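Local coordinates for protein putative tagatose-6-phosphate ketose/aldose isomerase (Escherichia coli, PDB 3C3J) that is a putative member of the SIS family with two SIS domains, each built round a five-stranded parallel sheet flanked by helices, at residues A10-H22 against T348-D362. Sequence-based numbering, arbitrary orientation.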
loop_
_atom_site.group_PDB
_atom_site.type_symbol
_atom_site.label_atom_id
_atom_site.label_comp_id
_atom_site.label_asym_id
_atom_site.label_seq_id
_atom_site.Cartn_x
_atom_site.Cartn_y
_atom_site.Cartn_z
ATOM N N ALA A 10 19.158 24.373 16.684
ATOM C CA ALA A 10 19.416 23.056 16.104
ATOM C C ALA A 10 20.815 22.554 16.508
ATOM O O ALA A 10 21.764 22.564 15.712
ATOM C CB ALA A 10 19.243 23.084 14.582
ATOM N N ALA A 11 20.912 22.070 17.738
ATOM C CA ALA A 11 22.201 21.644 18.337
ATOM C C ALA A 11 22.913 20.461 17.640
ATOM O O ALA A 11 24.123 20.304 17.785
ATOM C CB ALA A 11 22.016 21.366 19.825
ATOM N N THR A 12 22.212 19.649 16.850
ATOM C CA THR A 12 22.920 18.672 16.021
ATOM C C THR A 12 23.703 19.275 14.868
ATOM O O THR A 12 24.506 18.583 14.263
ATOM C CB THR A 12 21.999 17.613 15.398
ATOM O OG1 THR A 12 21.129 18.232 14.447
ATOM C CG2 THR A 12 21.211 16.883 16.483
ATOM N N GLY A 13 23.449 20.532 14.542
ATOM C CA GLY A 13 24.054 21.183 13.381
ATOM C C GLY A 13 23.553 20.700 12.021
ATOM O O GLY A 13 24.161 21.017 10.997
ATOM N N THR A 14 22.445 19.951 12.001
ATOM C CA THR A 14 21.931 19.347 10.779
ATOM C C THR A 14 20.790 20.190 10.205
ATOM O O THR A 14 20.024 20.806 10.948
ATOM C CB THR A 14 21.455 17.865 10.999
ATOM O OG1 THR A 14 20.340 17.813 11.904
ATOM C CG2 THR A 14 22.608 16.985 11.554
ATOM N N TRP A 15 20.692 20.217 8.885
ATOM C CA TRP A 15 19.551 20.811 8.205
ATOM C C TRP A 15 18.268 20.079 8.586
ATOM O O TRP A 15 17.214 20.700 8.674
ATOM C CB TRP A 15 19.714 20.748 6.681
ATOM C CG TRP A 15 20.815 21.596 6.149
ATOM C CD1 TRP A 15 21.930 21.183 5.451
ATOM C CD2 TRP A 15 20.912 23.010 6.258
ATOM N NE1 TRP A 15 22.710 22.275 5.130
ATOM C CE2 TRP A 15 22.102 23.405 5.607
ATOM C CE3 TRP A 15 20.096 23.993 6.826
ATOM C CZ2 TRP A 15 22.501 24.737 5.530
ATOM C CZ3 TRP A 15 20.501 25.333 6.736
ATOM C CH2 TRP A 15 21.684 25.681 6.089
ATOM N N THR A 16 18.362 18.759 8.783
ATOM C CA THR A 16 17.185 17.940 9.083
ATOM C C THR A 16 16.566 18.388 10.409
ATOM O O THR A 16 15.344 18.566 10.490
ATOM C CB THR A 16 17.507 16.418 9.034
ATOM O OG1 THR A 16 18.080 16.096 7.752
ATOM C CG2 THR A 16 16.239 15.570 9.224
ATOM N N GLU A 17 17.397 18.637 11.424
ATOM C CA GLU A 17 16.872 19.111 12.699
ATOM C C GLU A 17 16.213 20.477 12.570
ATOM O O GLU A 17 15.134 20.701 13.131
ATOM C CB GLU A 17 17.942 19.159 13.790
ATOM C CG GLU A 17 17.352 19.656 15.095
ATOM C CD GLU A 17 18.344 19.759 16.228
ATOM O OE1 GLU A 17 19.569 19.620 15.984
ATOM O OE2 GLU A 17 17.884 20.006 17.362
ATOM N N GLU A 18 16.868 21.386 11.844
ATOM C CA GLU A 18 16.326 22.712 11.576
ATOM C C GLU A 18 14.946 22.625 10.915
ATOM O O GLU A 18 14.024 23.341 11.273
ATOM C CB GLU A 18 17.283 23.484 10.670
ATOM C CG GLU A 18 16.991 24.993 10.570
ATOM C CD GLU A 18 15.960 25.377 9.509
ATOM O OE1 GLU A 18 15.935 24.738 8.442
ATOM O OE2 GLU A 18 15.172 26.340 9.747
ATOM N N GLU A 19 14.845 21.715 9.955
ATOM C CA GLU A 19 13.642 21.512 9.167
ATOM C C GLU A 19 12.522 20.865 9.993
ATOM O O GLU A 19 11.342 21.186 9.828
ATOM C CB GLU A 19 14.011 20.737 7.874
ATOM C CG GLU A 19 14.803 21.697 6.934
ATOM C CD GLU A 19 15.718 21.065 5.915
ATOM O OE1 GLU A 19 15.762 19.803 5.767
ATOM O OE2 GLU A 19 16.411 21.890 5.244
ATOM N N ILE A 20 12.887 19.977 10.896
ATOM C CA ILE A 20 11.907 19.411 11.820
ATOM C C ILE A 20 11.365 20.505 12.729
ATOM O O ILE A 20 10.147 20.673 12.876
ATOM C CB ILE A 20 12.485 18.269 12.674
ATOM C CG1 ILE A 20 12.800 17.056 11.801
ATOM C CG2 ILE A 20 11.495 17.894 13.785
ATOM C CD1 ILE A 20 13.732 16.038 12.479
ATOM N N ARG A 21 12.266 21.290 13.317
ATOM C CA ARG A 21 11.849 22.275 14.317
ATOM C C ARG A 21 11.032 23.447 13.755
ATOM O O ARG A 21 10.215 24.004 14.485
ATOM C CB ARG A 21 13.054 22.792 15.088
ATOM C CG ARG A 21 13.689 21.747 15.968
ATOM C CD ARG A 21 14.813 22.362 16.768
ATOM N NE ARG A 21 15.465 21.443 17.709
ATOM C CZ ARG A 21 14.962 21.097 18.893
ATOM N NH1 ARG A 21 13.769 21.511 19.265
ATOM N NH2 ARG A 21 15.646 20.294 19.701
ATOM N N HIS A 22 11.250 23.837 12.494
ATOM C CA HIS A 22 10.491 24.948 11.893
ATOM C C HIS A 22 9.117 24.576 11.309
ATOM O O HIS A 22 8.433 25.415 10.717
ATOM C CB HIS A 22 11.354 25.795 10.924
ATOM C CG HIS A 22 11.665 25.175 9.590
ATOM N ND1 HIS A 22 10.806 24.347 8.900
ATOM C CD2 HIS A 22 12.740 25.346 8.782
ATOM C CE1 HIS A 22 11.346 24.029 7.735
ATOM N NE2 HIS A 22 12.524 24.617 7.644
ATOM N N THR A 348 11.981 12.770 14.502
ATOM C CA THR A 348 13.025 13.045 15.482
ATOM C C THR A 348 13.664 11.730 15.889
ATOM O O THR A 348 14.872 11.671 15.995
ATOM C CB THR A 348 12.489 13.865 16.680
ATOM O OG1 THR A 348 11.443 13.138 17.340
ATOM C CG2 THR A 348 11.921 15.197 16.198
ATOM N N PHE A 349 12.892 10.656 16.041
ATOM C CA PHE A 349 13.497 9.326 16.272
ATOM C C PHE A 349 14.518 8.928 15.195
ATOM O O PHE A 349 15.658 8.545 15.495
ATOM C CB PHE A 349 12.421 8.246 16.373
ATOM C CG PHE A 349 12.968 6.877 16.589
ATOM C CD1 PHE A 349 13.654 6.573 17.755
ATOM C CD2 PHE A 349 12.794 5.876 15.653
ATOM C CE1 PHE A 349 14.157 5.295 17.977
ATOM C CE2 PHE A 349 13.304 4.610 15.884
ATOM C CZ PHE A 349 13.980 4.331 17.056
ATOM N N ALA A 350 14.105 9.014 13.929
ATOM C CA ALA A 350 14.970 8.652 12.823
ATOM C C ALA A 350 16.261 9.492 12.773
ATOM O O ALA A 350 17.353 8.953 12.548
ATOM C CB ALA A 350 14.170 8.743 11.483
ATOM N N LEU A 351 16.135 10.797 12.999
ATOM C CA LEU A 351 17.287 11.701 12.991
ATOM C C LEU A 351 18.316 11.268 14.054
ATOM O O LEU A 351 19.517 11.185 13.759
ATOM C CB LEU A 351 16.823 13.138 13.223
ATOM C CG LEU A 351 17.896 14.217 13.433
ATOM C CD1 LEU A 351 18.773 14.441 12.196
ATOM C CD2 LEU A 351 17.283 15.494 13.961
HETATM N N MSE A 352 17.840 10.957 15.267
HETATM C CA MSE A 352 18.718 10.594 16.388
HETATM C C MSE A 352 19.279 9.173 16.300
HETATM O O MSE A 352 20.409 8.924 16.735
HETATM C CB MSE A 352 18.014 10.835 17.725
HETATM C CG MSE A 352 17.534 12.270 17.929
HETATM SE SE MSE A 352 18.870 13.718 17.473
HETATM C CE MSE A 352 19.440 13.316 15.669
ATOM N N GLN A 353 18.523 8.252 15.720
ATOM C CA GLN A 353 19.086 6.950 15.387
ATOM C C GLN A 353 20.249 7.105 14.398
ATOM O O GLN A 353 21.287 6.464 14.548
ATOM C CB GLN A 353 18.014 6.030 14.792
ATOM C CG GLN A 353 16.954 5.579 15.795
ATOM C CD GLN A 353 17.523 4.713 16.900
ATOM O OE1 GLN A 353 17.601 5.130 18.062
ATOM N NE2 GLN A 353 17.957 3.523 16.540
ATOM N N SER A 354 20.063 7.955 13.391
ATOM C CA SER A 354 21.067 8.197 12.360
ATOM C C SER A 354 22.339 8.751 12.989
ATOM O O SER A 354 23.448 8.262 12.739
ATOM C CB SER A 354 20.520 9.203 11.344
ATOM O OG SER A 354 21.431 9.472 10.292
ATOM N N LEU A 355 22.175 9.781 13.810
ATOM C CA LEU A 355 23.320 10.409 14.451
ATOM C C LEU A 355 24.003 9.457 15.420
ATOM O O LEU A 355 25.242 9.386 15.455
ATOM C CB LEU A 355 22.882 11.680 15.167
ATOM C CG LEU A 355 22.594 12.829 14.205
ATOM C CD1 LEU A 355 21.976 13.994 14.933
ATOM C CD2 LEU A 355 23.876 13.246 13.470
ATOM N N HIS A 356 23.206 8.719 16.193
ATOM C CA HIS A 356 23.730 7.761 17.179
ATOM C C HIS A 356 24.621 6.692 16.551
ATOM O O HIS A 356 25.599 6.246 17.157
ATOM C CB HIS A 356 22.584 7.099 17.929
ATOM C CG HIS A 356 23.026 6.164 19.005
ATOM N ND1 HIS A 356 23.406 6.601 20.256
ATOM C CD2 HIS A 356 23.138 4.815 19.024
ATOM C CE1 HIS A 356 23.741 5.559 21.000
ATOM N NE2 HIS A 356 23.593 4.465 20.274
HETATM N N MSE A 357 24.293 6.274 15.337
HETATM C CA MSE A 357 25.117 5.286 14.657
HETATM C C MSE A 357 26.260 5.911 13.847
HETATM O O MSE A 357 26.910 5.215 13.071
HETATM C CB MSE A 357 24.248 4.434 13.741
HETATM C CG MSE A 357 23.750 5.171 12.519
HETATM SE SE MSE A 357 22.867 3.953 11.258
HETATM C CE MSE A 357 24.485 2.974 10.637
ATOM N N GLY A 358 26.485 7.215 13.986
ATOM C CA GLY A 358 27.612 7.865 13.317
ATOM C C GLY A 358 27.373 8.249 11.866
ATOM O O GLY A 358 28.314 8.583 11.136
ATOM N N ASN A 359 26.118 8.217 11.434
ATOM C CA ASN A 359 25.786 8.613 10.072
ATOM C C ASN A 359 25.607 10.130 9.980
ATOM O O ASN A 359 25.550 10.811 10.990
ATOM C CB ASN A 359 24.535 7.871 9.596
ATOM C CG ASN A 359 24.420 7.820 8.080
ATOM O OD1 ASN A 359 25.332 8.235 7.339
ATOM N ND2 ASN A 359 23.285 7.326 7.605
ATOM N N THR A 360 25.573 10.642 8.753
ATOM C CA THR A 360 25.366 12.045 8.472
ATOM C C THR A 360 23.940 12.182 7.912
ATOM O O THR A 360 23.713 11.915 6.747
ATOM C CB THR A 360 26.422 12.548 7.457
ATOM O OG1 THR A 360 26.462 11.669 6.332
ATOM C CG2 THR A 360 27.836 12.572 8.088
ATOM N N PRO A 361 22.970 12.561 8.761
ATOM C CA PRO A 361 21.563 12.464 8.335
ATOM C C PRO A 361 21.166 13.310 7.132
ATOM O O PRO A 361 20.255 12.915 6.419
ATOM C CB PRO A 361 20.763 12.887 9.586
ATOM C CG PRO A 361 21.712 13.514 10.494
ATOM C CD PRO A 361 23.100 13.062 10.143
ATOM N N ASP A 362 21.821 14.457 6.913
ATOM C CA ASP A 362 21.454 15.335 5.797
ATOM C C ASP A 362 21.809 14.689 4.453
ATOM O O ASP A 362 21.211 15.018 3.440
ATOM C CB ASP A 362 22.136 16.705 5.919
ATOM C CG ASP A 362 21.649 17.517 7.115
ATOM O OD1 ASP A 362 20.554 17.227 7.675
ATOM O OD2 ASP A 362 22.361 18.471 7.494
HETATM O O HOH W 1 17.913 14.213 5.726
#
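D362 lays its carboxylate across the first turn of helix 15-21, one oxygen to each of two successive backbone amides. D362 OD2 takes the N-H of W15, with W15 N 2.8 Å away. D362 OD1 takes that of T16, with T16 N at 2.9 Å; both donors come in on the syn side, somewhat out of the carboxylate plane. OD1 has a second donor in the hydroxyl of T16, 2.7 Å from OG1 and nearly in line with the C-O bond. T16 can reach it because OG1 lies beside its own backbone N (chi1 -55°), on the same side as the amide. A water bridges T16 OG1 to P361 O. The positive end of the helix dipole would probably stabilise the carboxylate's charge.

Alongside this polar end, L351 spreads its two methyls over the helix. L351 CD1 touches both T14 OG1 (3.7 Å) and T16 CB. L351 CD2 rests on E17 CB, and I20 CD1 lies 3.9 Å from L351 CD2. I20 turns its other branch, CG2, to T348 CG2, 3.6 Å away; L208 of helix 198-210 touches both residues. At the other end T14 CG2 meets the P361 ring at CG.

T14 holds its N-cap place by accepting from E17 N at OG1, and that same hydroxyl donates to T12 OG1, the acceptor of an ST turn. Helix 15-21 and the 348-356 part of helix 335-356 run nearly antiparallel (164°), their axes 10.6 Å apart at closest. The short N-terminal helix thus packs on the last helix of the second SIS domain, and the chain leaving that helix supplies an aspartate to bind the N-terminal amides of an N-capped helix.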